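Local structure of polyketide biosynthesis cytochrome P450 PksS (Bacillus subtilis, 4YZR) at residues T48-C53 and G318-D323; K261-K266 and E331-N336; E280-T285 and N340-F345. The protein is a heme-dependent cytochrome P450 monooxygenase that acts on dihydrobacillaene during biosynthesis of the antibiotic polyketide bacillaene. One frame throughout, in Å; residues are numbered along the deposited sequence.

How the contacts relate
Contacts 1 and 3 are buried, their centres about 11 Å apart, whereas contact 2 lies nearer the surface, about 14 Å from contact 3. The three share elements: residues 331-336 of contact 2 and 340-345 of contact 3 belong to the long loop that follows helix 317-320, and helices 261-269 and 274-285 are consecutive. Chemistry follows position. Contact 1 sets a carboxylate against the start of a helix, contact 2 surrounds one with a backbone N-H, a lysine and a water, and contact 3 combines aromatic packing beside the heme with a buried ion pair. Arg322 to Glu331 and Tyr50 to Arg341 tie contact 1 to the others.

Contact 1 of 3, residues T48-C53 and G318-D323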
loop_
_atom_site.group_PDB
_atom_site.type_symbol
_atom_site.label_atom_id
_atom_site.label_comp_id
_atom_site.label_asym_id
_atom_site.label_seq_id
_atom_site.Cartn_x
_atom_site.Cartn_y
_atom_site.Cartn_z
ATOM N N THR A 48 11.734 10.359 11.203
ATOM C CA THR A 48 12.277 10.219 9.879
ATOM C C THR A 48 13.475 9.397 9.658
ATOM O O THR A 48 13.807 9.056 8.535
ATOM C CB THR A 48 12.447 11.578 9.213
ATOM O OG1 THR A 48 13.004 12.464 10.216
ATOM C CG2 THR A 48 11.098 12.124 8.814
ATOM N N ARG A 49 14.250 9.113 10.748
ATOM C CA ARG A 49 15.374 8.207 10.602
ATOM C C ARG A 49 15.031 6.727 10.690
ATOM O O ARG A 49 14.102 6.379 11.390
ATOM C CB ARG A 49 16.384 8.441 11.725
ATOM C CG ARG A 49 17.176 9.765 11.586
ATOM C CD ARG A 49 17.893 10.062 12.943
ATOM N NE ARG A 49 18.817 8.973 13.317
ATOM C CZ ARG A 49 20.116 8.955 13.074
ATOM N NH1 ARG A 49 20.839 7.895 13.418
ATOM N NH2 ARG A 49 20.729 9.948 12.413
ATOM N N TYR A 50 15.811 5.885 10.038
ATOM C CA TYR A 50 15.535 4.454 10.037
ATOM C C TYR A 50 15.642 3.883 11.451
ATOM O O TYR A 50 14.820 3.107 11.904
ATOM C CB TYR A 50 16.498 3.747 9.104
ATOM C CG TYR A 50 16.260 2.294 8.882
ATOM C CD1 TYR A 50 16.695 1.303 9.748
ATOM C CD2 TYR A 50 15.641 1.858 7.696
ATOM C CE1 TYR A 50 16.550 -0.026 9.483
ATOM C CE2 TYR A 50 15.498 0.500 7.419
ATOM C CZ TYR A 50 15.967 -0.437 8.314
ATOM O OH TYR A 50 15.889 -1.790 8.029
ATOM N N ASP A 51 16.700 4.230 12.198
ATOM C CA ASP A 51 16.844 3.652 13.507
ATOM C C ASP A 51 15.750 4.066 14.414
ATOM O O ASP A 51 15.201 3.214 15.171
ATOM C CB ASP A 51 18.248 4.026 14.144
ATOM C CG ASP A 51 18.517 5.470 14.318
ATOM O OD1 ASP A 51 17.901 6.388 13.763
ATOM O OD2 ASP A 51 19.475 5.863 15.087
ATOM N N ASP A 52 15.327 5.313 14.348
ATOM C CA ASP A 52 14.227 5.736 15.218
ATOM C C ASP A 52 12.856 5.166 14.796
ATOM O O ASP A 52 12.020 4.782 15.616
ATOM C CB ASP A 52 14.084 7.250 15.285
ATOM C CG ASP A 52 15.349 7.945 15.827
ATOM O OD1 ASP A 52 15.946 7.370 16.781
ATOM O OD2 ASP A 52 15.738 9.017 15.368
ATOM N N CYS A 53 12.671 5.017 13.470
ATOM C CA CYS A 53 11.451 4.358 13.006
ATOM C C CYS A 53 11.385 2.963 13.535
ATOM O O CYS A 53 10.347 2.463 13.977
ATOM C CB CYS A 53 11.399 4.375 11.516
ATOM S SG CYS A 53 10.893 5.949 10.768
ATOM N N GLY A 318 9.384 6.907 3.761
ATOM C CA GLY A 318 10.097 7.361 2.604
ATOM C C GLY A 318 11.555 7.805 2.919
ATOM O O GLY A 318 12.446 7.516 2.140
ATOM N N SER A 319 11.683 8.541 4.032
ATOM C CA SER A 319 13.035 8.944 4.419
ATOM C C SER A 319 13.798 7.866 5.102
ATOM O O SER A 319 15.045 7.805 4.984
ATOM C CB SER A 319 12.917 10.190 5.281
ATOM O OG SER A 319 12.160 10.058 6.397
ATOM N N ALA A 320 13.176 7.018 5.889
ATOM C CA ALA A 320 13.887 5.932 6.528
ATOM C C ALA A 320 14.534 5.049 5.478
ATOM O O ALA A 320 15.676 4.580 5.593
ATOM C CB ALA A 320 12.934 5.085 7.341
ATOM N N ASN A 321 13.817 4.838 4.358
ATOM C CA ASN A 321 14.267 4.040 3.233
ATOM C C ASN A 321 15.435 4.671 2.449
ATOM O O ASN A 321 16.005 4.006 1.615
ATOM C CB ASN A 321 13.082 3.771 2.312
ATOM C CG ASN A 321 12.278 2.631 2.736
ATOM O OD1 ASN A 321 12.631 1.854 3.622
ATOM N ND2 ASN A 321 11.131 2.465 2.063
ATOM N N ARG A 322 15.737 5.906 2.772
ATOM C CA ARG A 322 16.856 6.632 2.164
ATOM C C ARG A 322 17.881 6.992 3.194
ATOM O O ARG A 322 18.707 7.943 2.977
ATOM C CB ARG A 322 16.383 7.858 1.349
ATOM C CG ARG A 322 15.530 7.395 0.154
ATOM C CD ARG A 322 14.995 8.532 -0.612
ATOM N NE ARG A 322 14.064 8.103 -1.669
ATOM C CZ ARG A 322 14.027 8.637 -2.856
ATOM N NH1 ARG A 322 14.877 9.650 -3.217
ATOM N NH2 ARG A 322 13.096 8.270 -3.655
ATOM N N ASP A 323 17.894 6.358 4.345
ATOM C CA ASP A 323 18.824 6.752 5.440
ATOM C C ASP A 323 20.176 6.214 5.137
ATOM O O ASP A 323 20.408 5.036 5.022
ATOM C CB ASP A 323 18.240 6.177 6.719
ATOM C CG ASP A 323 18.870 6.639 7.969
ATOM O OD1 ASP A 323 20.166 6.820 7.924
ATOM O OD2 ASP A 323 18.259 6.857 8.974
HETATM O O HOH W 1 19.328 5.904 11.244
#
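Asp323 meets the first turn of helix 50-58 with its carboxylate. Its OD2 accepts from the backbone N of Tyr50 at 2.8 Å, a nearly straight bond (167°) received on the anti side of the oxygen. Water 1 donates to the same OD2 and accepts from Asp51 N, the latter a longer link of 3.3 Å. With CG anti to the backbone N (chi1 -170°), Asp323 extends towards the helix start, where a negative charge is probably favoured by the helix dipole. Beside this polar grip Ala320 fills the angle between the segments: its CB lies 3.8 Å from Tyr50 CA, and its carbonyl O is 3.4 Å from Tyr50 CD2, at the ring edge. Cys53 SG touches Ala320 CB at 4.1 Å. Ser319 OG approaches Thr48 O to 2.9 Å, but Gly316 O competes for its single proton. Arg49 CB lies against Asp323 OD2.

In the next shell, the guanidinium of Arg49, at the N-cap position, turns away to form a side-on salt bridge with Asp51, NE to OD1 at 2.8 Å and NH1 to OD2 at 3.0 Å, while Asn325 N holds the other oxygen of Asp323. The Tyr50 hydroxyl is bonded to Arg341 O.

A helix N-terminus receiving a carboxylate from a distant segment thus joins what correspond to helices B and K' of the cytochrome P450 fold, each entered from a β-strand.

Contact 2 of 3, residues K261-K266 and E331-N336; sequences KKECEK and EILNIN
Glu263 carries most of this contact, and the contact has a tight half and a loose one. The tight half is the side against the loop. CG of Glu263 lies anti to the carbonyl carbon (chi1 -62°), against the carbonyl O of Leu333 at 3.4 Å, and a bend at chi2 (-61°) turns the carboxylate along the helix towards Lys266. From there OE1 accepts from the backbone N of Ile335 at 2.9 Å and 167°, the N-H arriving on the anti side of the carboxylate oxygen. Ile335 runs past Glu263 in the opposite direction: its CG1 comes within 3.4 Å of OE1, and its CD1 passes on to the helix backbone, 3.4 Å from Glu263 O, before touching Lys266 CB. Leu333 CD2 adds a lighter contact with Glu263 CB at 4.2 Å. Both apolar residues of the loop also rest on helix 274-285, where they meet Ala277, Glu280 and Tyr284.

The outer half is looser and polar. Lys266 stretches out beyond CG and brings NZ into a salt bridge with Glu263 OE2 at 2.9 Å, on its syn lone pair, one helical turn along. Water 2 completes this side: it donates to Glu263 OE1 and Asn334 OD1 and accepts from Lys266 NZ and Asn336 ND2, so that four side chains share one solvent molecule. Asn334 OD1 also accepts from Asn336 N at 3.1 Å, from above its carbonyl plane, forming an Asx turn.

On the inner side Asn334 N bonds to Glu280 and Ile335 O to Thr276. The arrangement fits the P450 fold, in which the loop leading towards the heme-binding region is laid across consecutive helices of the J and K type, the latter carrying the ExxR motif.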
loop_
_atom_site.group_PDB
_atom_site.type_symbol
_atom_site.label_atom_id
_atom_site.label_comp_id
_atom_site.label_asym_id
_atom_site.label_seq_id
_atom_site.Cartn_x
_atom_site.Cartn_y
_atom_site.Cartn_z
ATOM N N LYS A 261 17.147 5.268 -16.978
ATOM C CA LYS A 261 17.324 4.424 -18.191
ATOM C C LYS A 261 18.377 3.367 -18.115
ATOM O O LYS A 261 18.180 2.288 -18.651
ATOM C CB LYS A 261 17.556 5.299 -19.408
ATOM C CG LYS A 261 16.248 5.899 -19.924
ATOM C CD LYS A 261 16.591 7.129 -20.790
ATOM C CE LYS A 261 15.638 7.362 -21.949
ATOM N NZ LYS A 261 15.440 8.825 -22.207
ATOM N N LYS A 262 19.489 3.648 -17.449
ATOM C CA LYS A 262 20.511 2.666 -17.300
ATOM C C LYS A 262 20.074 1.495 -16.451
ATOM O O LYS A 262 20.424 0.374 -16.704
ATOM C CB LYS A 262 21.813 3.265 -16.769
ATOM C CG LYS A 262 22.511 4.051 -17.891
ATOM C CD LYS A 262 23.936 4.383 -17.501
ATOM C CE LYS A 262 23.917 5.594 -16.603
ATOM N NZ LYS A 262 25.286 6.026 -16.181
ATOM N N GLU A 263 19.247 1.751 -15.433
ATOM C CA GLU A 263 18.732 0.649 -14.620
ATOM C C GLU A 263 17.605 -0.073 -15.349
ATOM O O GLU A 263 17.559 -1.315 -15.293
ATOM C CB GLU A 263 18.205 1.195 -13.283
ATOM C CG GLU A 263 19.275 1.867 -12.413
ATOM C CD GLU A 263 20.362 0.878 -12.043
ATOM O OE1 GLU A 263 20.159 -0.117 -11.325
ATOM O OE2 GLU A 263 21.499 1.094 -12.570
ATOM N N CYS A 264 16.799 0.641 -16.089
ATOM C CA CYS A 264 15.743 0.007 -16.913
ATOM C C CYS A 264 16.344 -0.998 -17.920
ATOM O O CYS A 264 15.934 -2.096 -18.073
ATOM C CB CYS A 264 15.028 1.059 -17.647
ATOM S SG CYS A 264 13.551 0.373 -18.435
ATOM N N GLU A 265 17.420 -0.527 -18.552
ATOM C CA GLU A 265 18.133 -1.413 -19.541
ATOM C C GLU A 265 18.739 -2.636 -18.936
ATOM O O GLU A 265 18.580 -3.723 -19.489
ATOM C CB GLU A 265 19.215 -0.587 -20.222
ATOM C CG GLU A 265 19.851 -1.239 -21.448
ATOM C CD GLU A 265 18.847 -1.553 -22.527
ATOM O OE1 GLU A 265 18.025 -0.665 -22.843
ATOM O OE2 GLU A 265 18.857 -2.701 -23.017
ATOM N N LYS A 266 19.270 -2.543 -17.702
ATOM C CA LYS A 266 19.766 -3.725 -17.027
ATOM C C LYS A 266 18.692 -4.766 -16.883
ATOM O O LYS A 266 18.889 -5.939 -17.052
ATOM C CB LYS A 266 20.357 -3.395 -15.659
ATOM C CG LYS A 266 21.638 -2.547 -15.734
ATOM C CD LYS A 266 22.204 -2.294 -14.330
ATOM C CE LYS A 266 23.383 -1.369 -14.259
ATOM N NZ LYS A 266 23.631 -0.765 -12.921
ATOM N N GLU A 331 20.117 7.847 -2.421
ATOM C CA GLU A 331 19.352 8.525 -3.367
ATOM C C GLU A 331 19.435 7.953 -4.765
ATOM O O GLU A 331 18.723 8.397 -5.655
ATOM C CB GLU A 331 19.699 10.047 -3.439
ATOM C CG GLU A 331 19.485 10.744 -2.129
ATOM C CD GLU A 331 18.077 10.747 -1.633
ATOM O OE1 GLU A 331 17.215 11.038 -2.429
ATOM O OE2 GLU A 331 17.931 10.482 -0.447
ATOM N N ILE A 332 20.338 7.015 -4.975
ATOM C CA ILE A 332 20.548 6.391 -6.246
ATOM C C ILE A 332 19.711 5.132 -6.414
ATOM O O ILE A 332 19.757 4.266 -5.582
ATOM C CB ILE A 332 22.057 6.060 -6.412
ATOM C CG1 ILE A 332 22.901 7.356 -6.280
ATOM C CG2 ILE A 332 22.327 5.406 -7.783
ATOM C CD1 ILE A 332 22.420 8.472 -7.139
ATOM N N LEU A 333 19.027 5.008 -7.525
ATOM C CA LEU A 333 18.327 3.764 -7.826
ATOM C C LEU A 333 19.328 2.696 -8.240
ATOM O O LEU A 333 20.056 2.878 -9.260
ATOM C CB LEU A 333 17.304 3.932 -8.930
ATOM C CG LEU A 333 16.286 2.815 -9.111
ATOM C CD1 LEU A 333 15.253 2.784 -7.978
ATOM C CD2 LEU A 333 15.635 2.874 -10.465
ATOM N N ASN A 334 19.402 1.595 -7.559
ATOM C CA ASN A 334 20.242 0.462 -7.859
ATOM C C ASN A 334 19.410 -0.844 -7.777
ATOM O O ASN A 334 19.174 -1.369 -6.713
ATOM C CB ASN A 334 21.432 0.376 -6.867
ATOM C CG ASN A 334 22.259 -0.851 -7.062
ATOM O OD1 ASN A 334 22.076 -1.530 -8.009
ATOM N ND2 ASN A 334 23.194 -1.143 -6.130
ATOM N N ILE A 335 18.988 -1.276 -8.942
ATOM C CA ILE A 335 18.133 -2.431 -9.010
ATOM C C ILE A 335 18.697 -3.762 -8.602
ATOM O O ILE A 335 17.959 -4.747 -8.487
ATOM C CB ILE A 335 17.326 -2.524 -10.288
ATOM C CG1 ILE A 335 18.222 -2.884 -11.475
ATOM C CG2 ILE A 335 16.487 -1.281 -10.457
ATOM C CD1 ILE A 335 17.578 -3.500 -12.648
ATOM N N ASN A 336 20.029 -3.783 -8.364
ATOM C CA ASN A 336 20.740 -4.870 -7.825
ATOM C C ASN A 336 21.117 -4.787 -6.359
ATOM O O ASN A 336 21.788 -5.680 -5.857
ATOM C CB ASN A 336 22.015 -5.209 -8.689
ATOM C CG ASN A 336 21.616 -5.744 -10.043
ATOM O OD1 ASN A 336 21.166 -6.879 -10.170
ATOM N ND2 ASN A 336 21.635 -4.911 -11.014
HETATM O O HOH W 2 22.058 -1.992 -10.681
#

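Contact 3 of 3, residues E280-T285 and N340-F345. With HEM (protoporphyrin IX containing Fe), chain C.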
loop_
_atom_site.group_PDB
_atom_site.type_symbol
_atom_site.label_atom_id
_atom_site.label_comp_id
_atom_site.label_asym_id
_atom_site.label_seq_id
_atom_site.Cartn_x
_atom_site.Cartn_y
_atom_site.Cartn_z
ATOM N N GLU A 280 14.028 -2.824 -4.805
ATOM C CA GLU A 280 14.536 -1.472 -4.950
ATOM C C GLU A 280 13.474 -0.485 -5.316
ATOM O O GLU A 280 13.475 0.639 -4.805
ATOM C CB GLU A 280 15.717 -1.437 -5.903
ATOM C CG GLU A 280 16.309 -0.077 -6.098
ATOM C CD GLU A 280 17.067 0.470 -4.936
ATOM O OE1 GLU A 280 16.996 -0.054 -3.812
ATOM O OE2 GLU A 280 17.897 1.477 -5.112
ATOM N N LEU A 281 12.548 -0.904 -6.170
ATOM C CA LEU A 281 11.423 -0.005 -6.477
ATOM C C LEU A 281 10.568 0.212 -5.248
ATOM O O LEU A 281 10.099 1.342 -5.035
ATOM C CB LEU A 281 10.651 -0.522 -7.680
ATOM C CG LEU A 281 11.468 -0.503 -8.994
ATOM C CD1 LEU A 281 10.739 -1.247 -10.068
ATOM C CD2 LEU A 281 11.794 0.833 -9.500
ATOM N N LEU A 282 10.332 -0.782 -4.427
ATOM C CA LEU A 282 9.627 -0.569 -3.155
ATOM C C LEU A 282 10.355 0.402 -2.300
ATOM O O LEU A 282 9.733 1.319 -1.720
ATOM C CB LEU A 282 9.474 -1.881 -2.440
ATOM C CG LEU A 282 8.381 -2.806 -2.938
ATOM C CD1 LEU A 282 8.603 -4.264 -2.629
ATOM C CD2 LEU A 282 7.004 -2.320 -2.433
ATOM N N ARG A 283 11.666 0.278 -2.152
ATOM C CA ARG A 283 12.419 1.161 -1.326
ATOM C C ARG A 283 12.367 2.585 -1.822
ATOM O O ARG A 283 12.138 3.517 -1.039
ATOM C CB ARG A 283 13.894 0.725 -1.242
ATOM C CG ARG A 283 14.745 1.588 -0.373
ATOM C CD ARG A 283 16.268 1.410 -0.552
ATOM N NE ARG A 283 16.734 1.942 -1.785
ATOM C CZ ARG A 283 17.147 3.198 -1.950
ATOM N NH1 ARG A 283 17.166 4.059 -0.989
ATOM N NH2 ARG A 283 17.530 3.629 -3.171
ATOM N N TYR A 284 12.607 2.792 -3.097
ATOM C CA TYR A 284 12.756 4.113 -3.708
ATOM C C TYR A 284 11.406 4.810 -3.884
ATOM O O TYR A 284 11.355 6.061 -3.666
ATOM C CB TYR A 284 13.442 3.907 -5.055
ATOM C CG TYR A 284 13.866 5.180 -5.741
ATOM C CD1 TYR A 284 15.068 5.749 -5.488
ATOM C CD2 TYR A 284 13.024 5.773 -6.604
ATOM C CE1 TYR A 284 15.418 6.952 -6.191
ATOM C CE2 TYR A 284 13.348 6.955 -7.277
ATOM C CZ TYR A 284 14.516 7.487 -7.038
ATOM O OH TYR A 284 14.820 8.691 -7.714
ATOM N N THR A 285 10.337 4.108 -4.175
ATOM C CA THR A 285 9.072 4.743 -4.439
ATOM C C THR A 285 8.225 4.790 -3.217
ATOM O O THR A 285 7.225 5.529 -3.243
ATOM C CB THR A 285 8.284 4.055 -5.566
ATOM O OG1 THR A 285 7.762 2.774 -5.191
ATOM C CG2 THR A 285 9.116 4.014 -6.900
ATOM N N ASN A 340 18.631 -5.410 1.151
ATOM C CA ASN A 340 17.786 -4.153 0.930
ATOM C C ASN A 340 16.750 -4.291 1.997
ATOM O O ASN A 340 15.663 -4.827 1.795
ATOM C CB ASN A 340 17.139 -4.211 -0.398
ATOM C CG ASN A 340 16.307 -2.935 -0.660
ATOM O OD1 ASN A 340 15.971 -2.171 0.259
ATOM N ND2 ASN A 340 15.988 -2.736 -1.917
ATOM N N ARG A 341 17.000 -3.759 3.162
ATOM C CA ARG A 341 16.210 -3.859 4.326
ATOM C C ARG A 341 15.257 -2.629 4.470
ATOM O O ARG A 341 15.004 -2.141 5.492
ATOM C CB ARG A 341 17.043 -4.088 5.604
ATOM C CG ARG A 341 17.839 -5.402 5.555
ATOM C CD ARG A 341 18.422 -5.862 6.895
ATOM N NE ARG A 341 19.863 -5.660 6.747
ATOM C CZ ARG A 341 20.732 -6.530 6.234
ATOM N NH1 ARG A 341 20.400 -7.783 5.964
ATOM N NH2 ARG A 341 21.976 -6.166 6.119
ATOM N N HIS A 342 14.565 -2.323 3.373
ATOM C CA HIS A 342 13.574 -1.272 3.382
ATOM C C HIS A 342 12.416 -1.636 4.300
ATOM O O HIS A 342 12.146 -2.836 4.593
ATOM C CB HIS A 342 13.058 -1.036 1.924
ATOM C CG HIS A 342 12.258 -2.133 1.364
ATOM N ND1 HIS A 342 10.964 -2.423 1.742
ATOM C CD2 HIS A 342 12.585 -3.052 0.431
ATOM C CE1 HIS A 342 10.515 -3.428 1.047
ATOM N NE2 HIS A 342 11.475 -3.875 0.255
ATOM N N ILE A 343 11.674 -0.652 4.709
ATOM C CA ILE A 343 10.478 -0.792 5.519
ATOM C C ILE A 343 9.183 -0.372 4.783
ATOM O O ILE A 343 8.230 0.074 5.368
ATOM C CB ILE A 343 10.581 -0.076 6.862
ATOM C CG1 ILE A 343 10.850 1.409 6.777
ATOM C CG2 ILE A 343 11.658 -0.754 7.732
ATOM C CD1 ILE A 343 10.542 2.150 8.125
ATOM N N SER A 344 9.221 -0.568 3.471
ATOM C CA SER A 344 8.032 -0.237 2.666
ATOM C C SER A 344 6.793 -1.029 2.983
ATOM O O SER A 344 5.685 -0.593 2.691
ATOM C CB SER A 344 8.283 -0.327 1.242
ATOM O OG SER A 344 9.403 0.584 0.907
ATOM N N PHE A 345 6.983 -2.212 3.553
ATOM C CA PHE A 345 5.888 -3.135 4.035
ATOM C C PHE A 345 5.710 -3.013 5.552
ATOM O O PHE A 345 5.060 -3.839 6.170
ATOM C CB PHE A 345 6.136 -4.534 3.604
ATOM C CG PHE A 345 6.034 -4.791 2.139
ATOM C CD1 PHE A 345 4.875 -4.504 1.432
ATOM C CD2 PHE A 345 7.049 -5.453 1.410
ATOM C CE1 PHE A 345 4.701 -4.772 0.117
ATOM C CE2 PHE A 345 6.906 -5.767 0.095
ATOM C CZ PHE A 345 5.740 -5.453 -0.556
HETATM C CHA HEM C . -0.103 -3.781 6.249
HETATM C CHB HEM C . 2.358 -1.682 2.659
HETATM C CHC HEM C . -0.094 -4.367 -0.570
HETATM C CHD HEM C . -2.618 -6.308 3.019
HETATM C C1A HEM C . 0.762 -2.960 5.564
HETATM C C2A HEM C . 1.746 -2.019 6.117
HETATM C C3A HEM C . 2.356 -1.418 5.127
HETATM C C4A HEM C . 1.867 -2.018 3.883
HETATM C CMA HEM C . 3.331 -0.312 5.206
HETATM C CAA HEM C . 1.882 -1.696 7.610
HETATM C CBA HEM C . 1.031 -0.586 8.029
HETATM C CGA HEM C . 1.117 -0.109 9.543
HETATM O O1A HEM C . 0.460 0.968 9.754
HETATM O O2A HEM C . 1.808 -0.778 10.217
HETATM C C1B HEM C . 1.895 -2.223 1.461
HETATM C C2B HEM C . 2.406 -1.947 0.159
HETATM C C3B HEM C . 1.746 -2.673 -0.776
HETATM C C4B HEM C . 0.770 -3.453 -0.012
HETATM C CMB HEM C . 3.497 -1.002 -0.050
HETATM C CAB HEM C . 1.863 -2.753 -2.221
HETATM C CBB HEM C . 2.935 -2.385 -2.830
HETATM C C1C HEM C . -0.986 -5.180 0.077
HETATM C C2C HEM C . -1.892 -6.111 -0.472
HETATM C C3C HEM C . -2.633 -6.684 0.564
HETATM C C4C HEM C . -2.180 -6.041 1.755
HETATM C CMC HEM C . -1.854 -6.474 -1.933
HETATM C CAC HEM C . -3.672 -7.698 0.495
HETATM C CBC HEM C . -4.426 -7.881 -0.527
HETATM C C1D HEM C . -2.192 -5.799 4.222
HETATM C C2D HEM C . -2.777 -6.111 5.503
HETATM C C3D HEM C . -2.041 -5.408 6.413
HETATM C C4D HEM C . -0.993 -4.664 5.685
HETATM C CMD HEM C . -3.896 -7.091 5.780
HETATM C CAD HEM C . -2.192 -5.399 7.912
HETATM C CBD HEM C . -1.362 -6.450 8.582
HETATM C CGD HEM C . -1.551 -6.580 10.125
HETATM O O1D HEM C . -2.082 -5.615 10.686
HETATM O O2D HEM C . -1.094 -7.619 10.640
HETATM N NA HEM C . 0.956 -2.977 4.220
HETATM N NB HEM C . 0.927 -3.189 1.313
HETATM N NC HEM C . -1.162 -5.170 1.433
HETATM N ND HEM C . -1.144 -4.916 4.328
HETATM FE FE HEM C . -0.069 -4.119 2.842
#
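His342 presents one ring face to Leu282, whose CB stands 4.1 Å from the ring centroid and 23° off the normal, a CH-pi contact offset towards the rim. At the ring edge, in plane, Ser344 N donates to His342 ND1 at 3.1 Å, and His342 NE2 is bonded to Glu279. The Phe345 ring lies between Leu282 and the heme: CE2 touches Leu282 CD1 at 3.5 Å, and CE1 lies 3.6 Å from heme C2B, both obliquely. Arg283, its CG anti to the backbone N (chi1 -179°) and chain bent at chi3 (71°), turns a guanidinium edge to Glu280, NE to OE1 and NH2 to OE2 each at 2.9 Å, both from above the carboxylate plane.

Ser344 OG donates to Leu282 O at 2.7 Å, steeply above the carbonyl plane, while Arg283 CB packs on His342 CB.

Glu280 and Arg283 form the P450 ExxR pair; Arg337 adds the third charge of the ERR triad. Such a buried network probably keeps Glu280 ionised; the His342 bonds are consistent with a neutral ring protonated at NE2. Residues 340-345, with Phe345 backbone-bonded to Cys352, the probable heme ligand, are held to the helix by the Ser344 OG and His342 NE2 bonds and by packing.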